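Local coordinates for spike protein P5 (Enterobacteria phage PRD1, PDB 1YQ5) that forms, as a homotrimer with proteins P31 and P2, the spike complexes at the fivefold capsid vertices and is essential for viral infectivity, at residues M65-L79 against S123-N137. Numbering follows the deposited sequence.
Sequences MTVKNNTVTTGNYLL and SLCNDGAALSNYIIN
Thr66 and Lys68 pair antiparallel with Asn137 and Ile135 in one sheet, while Leu78 pairs with Cys125 in a second, and each couple shares two backbone hydrogen bonds. The two connections 69–75 and 127–134 both pass from one sheet to the other at one end of a sandwich, where they touch.

Much of the packing between the sheets is apolar. Leu124 CD2 crosses the gap to reach Val67 CB at 3.6 Å, and Met65, a selenomethionine, touches the same methyl through SE; Val67 CG2 packs beside its neighbour Ile136 on the same sheet face. From its loop, Leu131 brings CD2 to Tyr77 CE2 at 3.7 Å and also touches Val72 CG2, while Asn126 covers one face of the Tyr77 ring. The Tyr77 side chain swings beside its backbone N (chi1 -81°), and its OH donates to Val72 O, 2.7 Å away and in the ring plane, which ties the loop 69–75 to the strand that follows it.

Polar side chains clasp the loops. Asp127 takes Asn76 twice: OD1 accepts from Asn76 N at 2.8 Å, nearly straight (170°) but from above the carboxylate plane, and OD2 receives Asn76 ND2 on its syn side. Asp127 N returns a bond to Asn76 O. Near the tip, Asn133 ND2 donates to Thr71 OG1 at 3.2 Å, the hydroxyl lying in the amide plane.

Water 1 lies on the face that carries the Thr66 and Asn137 side chains and joins Thr66 OG1, Ile135 O and Asn137 ND2, whereas water 2 accepts from Asn70 N and donates to Asn133 O. Lys68 NZ binds Asn70 OD1 and forms a salt bridge with Asp87 of a second subunit, so this end also meets the trimer interface. Paired sheet-to-sheet crossings over a shared apolar core are characteristic of the beta jelly roll, here the C-terminal domain of spike protein P5, related to the C1q/TNF clan.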
HETATM    1  N   MSE A  65       3.962   1.977   6.892  1.00 11.95           N
HETATM    2  CA  MSE A  65       3.874   2.078   8.334  1.00 11.92           C
HETATM    3  C   MSE A  65       2.728   1.181   8.746  1.00 11.55           C
HETATM    4  O   MSE A  65       1.616   1.303   8.226  1.00 11.41           O
HETATM    5  CB  MSE A  65       3.598   3.504   8.804  1.00 12.25           C
HETATM    6  CG  MSE A  65       3.323   3.539  10.305  1.00 14.52           C
HETATM    7 SE   MSE A  65       3.231   5.296  11.084  1.00 23.58          SE
HETATM    8  CE  MSE A  65       1.793   6.000   9.955  1.00 13.73           C
ATOM      9  N   THR A  66       3.009   0.266   9.666  1.00 11.40           N
ATOM     10  CA  THR A  66       2.006  -0.666  10.151  1.00 11.68           C
ATOM     11  C   THR A  66       1.931  -0.638  11.667  1.00 13.07           C
ATOM     12  O   THR A  66       2.877  -0.230  12.341  1.00 12.30           O
ATOM     13  CB  THR A  66       2.336  -2.108   9.727  1.00 12.45           C
ATOM     14  OG1 THR A  66       3.648  -2.448  10.192  1.00 10.27           O
ATOM     15  CG2 THR A  66       2.282  -2.247   8.215  1.00 10.58           C
ATOM     16  N   VAL A  67       0.798  -1.076  12.198  1.00 12.57           N
ATOM     17  CA  VAL A  67       0.620  -1.126  13.637  1.00 11.91           C
ATOM     18  C   VAL A  67      -0.278  -2.274  14.052  1.00 12.41           C
ATOM     19  O   VAL A  67      -1.242  -2.610  13.363  1.00 12.24           O
ATOM     20  CB  VAL A  67      -0.002   0.180  14.203  1.00 10.81           C
ATOM     21  CG1 VAL A  67      -1.375   0.419  13.592  1.00 10.68           C
ATOM     22  CG2 VAL A  67      -0.126   0.079  15.719  1.00 13.09           C
ATOM     23  N   LYS A  68       0.083  -2.882  15.176  1.00 11.31           N
ATOM     24  CA  LYS A  68      -0.686  -3.944  15.797  1.00 12.19           C
ATOM     25  C   LYS A  68      -0.723  -3.545  17.270  1.00 12.93           C
ATOM     26  O   LYS A  68       0.309  -3.217  17.857  1.00 12.96           O
ATOM     27  CB  LYS A  68      -0.004  -5.316  15.670  1.00 11.21           C
ATOM     28  CG  LYS A  68      -0.079  -5.985  14.300  1.00 11.85           C
ATOM     29  CD  LYS A  68      -1.504  -6.056  13.757  1.00 11.95           C
ATOM     30  CE  LYS A  68      -2.500  -6.677  14.742  1.00 12.61           C
ATOM     31  NZ  LYS A  68      -2.218  -8.103  15.095  1.00  9.12           N
ATOM     32  N   ASN A  69      -1.919  -3.533  17.843  1.00 13.36           N
ATOM     33  CA  ASN A  69      -2.122  -3.223  19.254  1.00 13.12           C
ATOM     34  C   ASN A  69      -3.333  -4.082  19.572  1.00 13.57           C
ATOM     35  O   ASN A  69      -4.463  -3.598  19.702  1.00 13.62           O
ATOM     36  CB  ASN A  69      -2.431  -1.738  19.459  1.00 12.70           C
ATOM     37  CG  ASN A  69      -2.429  -1.348  20.926  1.00 13.04           C
ATOM     38  OD1 ASN A  69      -3.304  -1.763  21.691  1.00 13.75           O
ATOM     39  ND2 ASN A  69      -1.440  -0.557  21.330  1.00 11.29           N
ATOM     40  N   ASN A  70      -3.063  -5.381  19.667  1.00 13.22           N
ATOM     41  CA  ASN A  70      -4.063  -6.411  19.892  1.00 12.97           C
ATOM     42  C   ASN A  70      -5.082  -6.203  20.997  1.00 13.95           C
ATOM     43  O   ASN A  70      -6.151  -6.809  20.959  1.00 13.47           O
ATOM     44  CB  ASN A  70      -3.355  -7.757  20.070  1.00 13.83           C
ATOM     45  CG  ASN A  70      -2.577  -8.161  18.833  1.00 16.32           C
ATOM     46  OD1 ASN A  70      -2.446  -7.373  17.893  1.00 16.43           O
ATOM     47  ND2 ASN A  70      -2.059  -9.386  18.820  1.00 14.25           N
ATOM     48  N   THR A  71      -4.769  -5.355  21.969  1.00 13.38           N
ATOM     49  CA  THR A  71      -5.693  -5.092  23.065  1.00 14.64           C
ATOM     50  C   THR A  71      -6.697  -3.979  22.762  1.00 15.38           C
ATOM     51  O   THR A  71      -7.528  -3.637  23.607  1.00 16.39           O
ATOM     52  CB  THR A  71      -4.934  -4.759  24.356  1.00 13.73           C
ATOM     53  OG1 THR A  71      -3.902  -3.803  24.076  1.00 13.28           O
ATOM     54  CG2 THR A  71      -4.319  -6.031  24.935  1.00 14.81           C
ATOM     55  N   VAL A  72      -6.609  -3.403  21.566  1.00 13.95           N
ATOM     56  CA  VAL A  72      -7.549  -2.363  21.150  1.00 14.41           C
ATOM     57  C   VAL A  72      -8.140  -2.860  19.838  1.00 15.05           C
ATOM     58  O   VAL A  72      -7.512  -2.777  18.779  1.00 14.33           O
ATOM     59  CB  VAL A  72      -6.854  -0.995  20.958  1.00 14.95           C
ATOM     60  CG1 VAL A  72      -7.822   0.006  20.338  1.00 13.50           C
ATOM     61  CG2 VAL A  72      -6.375  -0.471  22.316  1.00 14.02           C
ATOM     62  N   THR A  73      -9.356  -3.385  19.925  1.00 14.60           N
ATOM     63  CA  THR A  73     -10.040  -3.967  18.778  1.00 14.11           C
ATOM     64  C   THR A  73     -11.299  -3.225  18.361  1.00 14.02           C
ATOM     65  O   THR A  73     -12.126  -3.771  17.636  1.00 13.06           O
ATOM     66  CB  THR A  73     -10.441  -5.412  19.091  1.00 15.27           C
ATOM     67  OG1 THR A  73     -11.312  -5.408  20.229  1.00 16.48           O
ATOM     68  CG2 THR A  73      -9.209  -6.256  19.413  1.00 16.10           C
ATOM     69  N   THR A  74     -11.444  -1.987  18.818  1.00 14.69           N
ATOM     70  CA  THR A  74     -12.613  -1.186  18.487  1.00 15.75           C
ATOM     71  C   THR A  74     -12.202   0.124  17.824  1.00 14.30           C
ATOM     72  O   THR A  74     -11.031   0.498  17.839  1.00 12.54           O
ATOM     73  CB  THR A  74     -13.432  -0.860  19.753  1.00 16.63           C
ATOM     74  OG1 THR A  74     -12.580  -0.250  20.729  1.00 17.83           O
ATOM     75  CG2 THR A  74     -14.031  -2.129  20.345  1.00 20.26           C
ATOM     76  N   GLY A  75     -13.175   0.818  17.243  1.00 14.64           N
ATOM     77  CA  GLY A  75     -12.888   2.079  16.587  1.00 15.39           C
ATOM     78  C   GLY A  75     -12.096   1.891  15.305  1.00 14.37           C
ATOM     79  O   GLY A  75     -12.097   0.811  14.709  1.00 13.66           O
ATOM     80  N   ASN A  76     -11.418   2.951  14.881  1.00 13.90           N
ATOM     81  CA  ASN A  76     -10.620   2.914  13.664  1.00 13.61           C
ATOM     82  C   ASN A  76      -9.203   3.384  13.917  1.00 13.22           C
ATOM     83  O   ASN A  76      -8.983   4.376  14.613  1.00 13.38           O
ATOM     84  CB  ASN A  76     -11.233   3.819  12.595  1.00 15.05           C
ATOM     85  CG  ASN A  76     -12.628   3.400  12.212  1.00 18.46           C
ATOM     86  OD1 ASN A  76     -12.827   2.343  11.623  1.00 16.63           O
ATOM     87  ND2 ASN A  76     -13.612   4.225  12.561  1.00 22.75           N
ATOM     88  N   TYR A  77      -8.242   2.657  13.363  1.00 12.18           N
ATOM     89  CA  TYR A  77      -6.857   3.061  13.483  1.00 12.49           C
ATOM     90  C   TYR A  77      -6.649   4.096  12.385  1.00 13.01           C
ATOM     91  O   TYR A  77      -6.982   3.853  11.220  1.00 13.76           O
ATOM     92  CB  TYR A  77      -5.921   1.871  13.285  1.00 10.83           C
ATOM     93  CG  TYR A  77      -5.787   1.024  14.529  1.00 10.71           C
ATOM     94  CD1 TYR A  77      -6.683  -0.010  14.797  1.00 11.58           C
ATOM     95  CD2 TYR A  77      -4.783   1.286  15.457  1.00 10.78           C
ATOM     96  CE1 TYR A  77      -6.578  -0.767  15.972  1.00 11.40           C
ATOM     97  CE2 TYR A  77      -4.671   0.542  16.630  1.00 12.11           C
ATOM     98  CZ  TYR A  77      -5.568  -0.480  16.881  1.00 12.24           C
ATOM     99  OH  TYR A  77      -5.447  -1.207  18.043  1.00 13.14           O
ATOM    100  N   LEU A  78      -6.133   5.258  12.769  1.00 12.85           N
ATOM    101  CA  LEU A  78      -5.887   6.342  11.828  1.00 11.03           C
ATOM    102  C   LEU A  78      -4.386   6.461  11.598  1.00 11.38           C
ATOM    103  O   LEU A  78      -3.615   6.558  12.555  1.00  8.78           O
ATOM    104  CB  LEU A  78      -6.418   7.661  12.393  1.00 12.27           C
ATOM    105  CG  LEU A  78      -7.834   7.633  12.973  1.00 11.51           C
ATOM    106  CD1 LEU A  78      -8.187   9.021  13.473  1.00 11.97           C
ATOM    107  CD2 LEU A  78      -8.834   7.166  11.918  1.00 12.78           C
ATOM    108  N   LEU A  79      -3.972   6.452  10.336  1.00 10.62           N
ATOM    109  CA  LEU A  79      -2.551   6.556  10.021  1.00 11.57           C
ATOM    110  C   LEU A  79      -2.264   7.735   9.112  1.00 12.42           C
ATOM    111  O   LEU A  79      -3.054   8.055   8.223  1.00 11.48           O
ATOM    112  CB  LEU A  79      -2.048   5.266   9.369  1.00 11.75           C
ATOM    113  CG  LEU A  79      -2.030   4.027  10.266  1.00 13.13           C
ATOM    114  CD1 LEU A  79      -3.445   3.534  10.480  1.00 14.74           C
ATOM    115  CD2 LEU A  79      -1.185   2.934   9.619  1.00 13.83           C
ATOM    116  N   SER A 123       2.653   9.371  12.038  1.00 12.21           N
ATOM    117  CA  SER A 123       1.740   9.412  13.172  1.00 11.38           C
ATOM    118  C   SER A 123       0.553   8.488  12.957  1.00 11.95           C
ATOM    119  O   SER A 123       0.150   8.215  11.822  1.00 10.65           O
ATOM    120  CB  SER A 123       1.220  10.832  13.414  1.00 12.72           C
ATOM    121  OG  SER A 123       0.464  10.883  14.618  1.00 12.04           O
ATOM    122  N   LEU A 124       0.006   8.002  14.062  1.00 11.42           N
ATOM    123  CA  LEU A 124      -1.160   7.132  14.024  1.00 11.04           C
ATOM    124  C   LEU A 124      -1.773   7.090  15.417  1.00 11.51           C
ATOM    125  O   LEU A 124      -1.148   7.511  16.393  1.00 11.22           O
ATOM    126  CB  LEU A 124      -0.767   5.719  13.560  1.00 11.21           C
ATOM    127  CG  LEU A 124       0.183   4.851  14.393  1.00 12.48           C
ATOM    128  CD1 LEU A 124      -0.510   4.380  15.671  1.00 13.85           C
ATOM    129  CD2 LEU A 124       0.610   3.646  13.565  1.00 13.73           C
ATOM    130  N   CYS A 125      -3.001   6.596  15.496  1.00 10.77           N
ATOM    131  CA  CYS A 125      -3.715   6.478  16.759  1.00 12.18           C
ATOM    132  C   CYS A 125      -4.932   5.637  16.465  1.00 11.99           C
ATOM    133  O   CYS A 125      -5.104   5.157  15.348  1.00 11.87           O
ATOM    134  CB  CYS A 125      -4.204   7.845  17.243  1.00 11.73           C
ATOM    135  SG  CYS A 125      -5.641   8.495  16.291  1.00 14.07           S
ATOM    136  N   ASN A 126      -5.754   5.442  17.485  1.00 10.69           N
ATOM    137  CA  ASN A 126      -7.017   4.747  17.326  1.00 12.76           C
ATOM    138  C   ASN A 126      -7.961   5.891  17.681  1.00 13.15           C
ATOM    139  O   ASN A 126      -7.677   6.655  18.611  1.00 13.24           O
ATOM    140  CB  ASN A 126      -7.174   3.614  18.329  1.00 13.20           C
ATOM    141  CG  ASN A 126      -8.508   2.912  18.190  1.00 14.38           C
ATOM    142  OD1 ASN A 126      -8.653   1.967  17.403  1.00 16.17           O
ATOM    143  ND2 ASN A 126      -9.500   3.385  18.929  1.00 11.79           N
ATOM    144  N   ASP A 127      -9.064   6.029  16.959  1.00 13.46           N
ATOM    145  CA  ASP A 127      -9.971   7.139  17.224  1.00 13.77           C
ATOM    146  C   ASP A 127     -10.840   6.991  18.467  1.00 14.12           C
ATOM    147  O   ASP A 127     -11.540   7.928  18.843  1.00 12.16           O
ATOM    148  CB  ASP A 127     -10.860   7.407  16.002  1.00 14.03           C
ATOM    149  CG  ASP A 127     -11.773   6.239  15.667  1.00 14.30           C
ATOM    150  OD1 ASP A 127     -11.817   5.256  16.435  1.00 13.65           O
ATOM    151  OD2 ASP A 127     -12.452   6.310  14.624  1.00 12.79           O
ATOM    152  N   GLY A 128     -10.791   5.830  19.113  1.00 14.06           N
ATOM    153  CA  GLY A 128     -11.613   5.628  20.293  1.00 14.11           C
ATOM    154  C   GLY A 128     -10.886   5.219  21.563  1.00 14.00           C
ATOM    155  O   GLY A 128     -11.500   5.128  22.623  1.00 14.70           O
ATOM    156  N   ALA A 129      -9.585   4.970  21.475  1.00 13.11           N
ATOM    157  CA  ALA A 129      -8.840   4.563  22.661  1.00 13.25           C
ATOM    158  C   ALA A 129      -7.343   4.791  22.526  1.00 14.15           C
ATOM    159  O   ALA A 129      -6.802   4.815  21.420  1.00 15.08           O
ATOM    160  CB  ALA A 129      -9.116   3.094  22.962  1.00 13.98           C
ATOM    161  N   ALA A 130      -6.676   4.957  23.664  1.00 14.30           N
ATOM    162  CA  ALA A 130      -5.235   5.172  23.672  1.00 15.68           C
ATOM    163  C   ALA A 130      -4.526   3.859  23.359  1.00 15.32           C
ATOM    164  O   ALA A 130      -5.083   2.784  23.572  1.00 15.98           O
ATOM    165  CB  ALA A 130      -4.798   5.693  25.035  1.00 17.21           C
ATOM    166  N   LEU A 131      -3.302   3.945  22.846  1.00 14.73           N
ATOM    167  CA  LEU A 131      -2.524   2.752  22.520  1.00 13.90           C
ATOM    168  C   LEU A 131      -1.302   2.682  23.431  1.00 13.57           C
ATOM    169  O   LEU A 131      -0.492   3.604  23.453  1.00 14.11           O
ATOM    170  CB  LEU A 131      -2.062   2.795  21.061  1.00 14.01           C
ATOM    171  CG  LEU A 131      -3.145   2.952  19.989  1.00 15.48           C
ATOM    172  CD1 LEU A 131      -2.490   3.000  18.613  1.00 16.09           C
ATOM    173  CD2 LEU A 131      -4.130   1.796  20.076  1.00 14.82           C
ATOM    174  N   SER A 132      -1.177   1.597  24.187  1.00 12.61           N
ATOM    175  CA  SER A 132      -0.038   1.435  25.083  1.00 13.50           C
ATOM    176  C   SER A 132       0.533   0.023  24.999  1.00 14.42           C
ATOM    177  O   SER A 132       1.262  -0.414  25.887  1.00 15.12           O
ATOM    178  CB  SER A 132      -0.452   1.741  26.527  1.00 12.94           C
ATOM    179  OG  SER A 132      -1.447   0.837  26.969  1.00 13.45           O
ATOM    180  N   ASN A 133       0.200  -0.683  23.924  1.00 13.26           N
ATOM    181  CA  ASN A 133       0.666  -2.056  23.718  1.00 14.01           C
ATOM    182  C   ASN A 133       0.789  -2.247  22.213  1.00 13.59           C
ATOM    183  O   ASN A 133       0.249  -3.190  21.639  1.00 12.95           O
ATOM    184  CB  ASN A 133      -0.355  -3.035  24.308  1.00 12.19           C
ATOM    185  CG  ASN A 133      -0.053  -4.480  23.960  1.00 15.87           C
ATOM    186  OD1 ASN A 133       1.096  -4.919  24.022  1.00 15.27           O
ATOM    187  ND2 ASN A 133      -1.089  -5.232  23.599  1.00 15.53           N
ATOM    188  N   TYR A 134       1.530  -1.342  21.587  1.00 14.31           N
ATOM    189  CA  TYR A 134       1.687  -1.341  20.143  1.00 14.49           C
ATOM    190  C   TYR A 134       3.043  -1.750  19.596  1.00 14.30           C
ATOM    191  O   TYR A 134       4.075  -1.579  20.239  1.00 13.34           O
ATOM    192  CB  TYR A 134       1.357   0.061  19.622  1.00 13.55           C
ATOM    193  CG  TYR A 134       2.245   1.140  20.217  1.00 13.98           C
ATOM    194  CD1 TYR A 134       3.492   1.428  19.664  1.00 14.71           C
ATOM    195  CD2 TYR A 134       1.858   1.839  21.362  1.00 13.33           C
ATOM    196  CE1 TYR A 134       4.336   2.382  20.235  1.00 14.36           C
ATOM    197  CE2 TYR A 134       2.695   2.797  21.942  1.00 12.27           C
ATOM    198  CZ  TYR A 134       3.932   3.058  21.372  1.00 13.44           C
ATOM    199  OH  TYR A 134       4.773   3.984  21.940  1.00 12.49           O
ATOM    200  N   ILE A 135       3.015  -2.314  18.396  1.00 12.83           N
ATOM    201  CA  ILE A 135       4.228  -2.676  17.686  1.00 13.29           C
ATOM    202  C   ILE A 135       4.039  -1.969  16.355  1.00 13.43           C
ATOM    203  O   ILE A 135       3.167  -2.328  15.561  1.00 13.64           O
ATOM    204  CB  ILE A 135       4.366  -4.185  17.445  1.00 13.16           C
ATOM    205  CG1 ILE A 135       4.600  -4.906  18.774  1.00 13.16           C
ATOM    206  CG2 ILE A 135       5.562  -4.443  16.518  1.00 13.37           C
ATOM    207  CD1 ILE A 135       5.873  -4.463  19.479  1.00 10.99           C
ATOM    208  N   ILE A 136       4.835  -0.931  16.144  1.00 13.25           N
ATOM    209  CA  ILE A 136       4.761  -0.147  14.929  1.00 13.06           C
ATOM    210  C   ILE A 136       6.029  -0.346  14.118  1.00 13.69           C
ATOM    211  O   ILE A 136       7.141  -0.291  14.653  1.00 13.27           O
ATOM    212  CB  ILE A 136       4.593   1.358  15.257  1.00 11.99           C
ATOM    213  CG1 ILE A 136       3.270   1.574  15.997  1.00 12.27           C
ATOM    214  CG2 ILE A 136       4.641   2.192  13.976  1.00 11.01           C
ATOM    215  CD1 ILE A 136       3.058   3.001  16.470  1.00 13.59           C
ATOM    216  N   ASN A 137       5.854  -0.609  12.831  1.00 12.75           N
ATOM    217  CA  ASN A 137       6.981  -0.786  11.933  1.00 12.71           C
ATOM    218  C   ASN A 137       6.888   0.285  10.863  1.00 13.01           C
ATOM    219  O   ASN A 137       5.824   0.506  10.281  1.00 13.20           O
ATOM    220  CB  ASN A 137       6.949  -2.173  11.294  1.00 13.27           C
ATOM    221  CG  ASN A 137       7.395  -3.260  12.252  1.00 15.46           C
ATOM    222  OD1 ASN A 137       8.593  -3.432  12.504  1.00 16.11           O
ATOM    223  ND2 ASN A 137       6.437  -3.988  12.799  1.00 14.16           N
TER
HETATM  224  O   HOH W   1       3.680  -3.225  12.953  1.00 12.90           O
HETATM  225  O   HOH W   2      -0.085  -5.701  20.537  1.00 13.56           O
HETATM  226  O   HOH W   3      -3.285  -0.495  24.425  1.00 13.20           O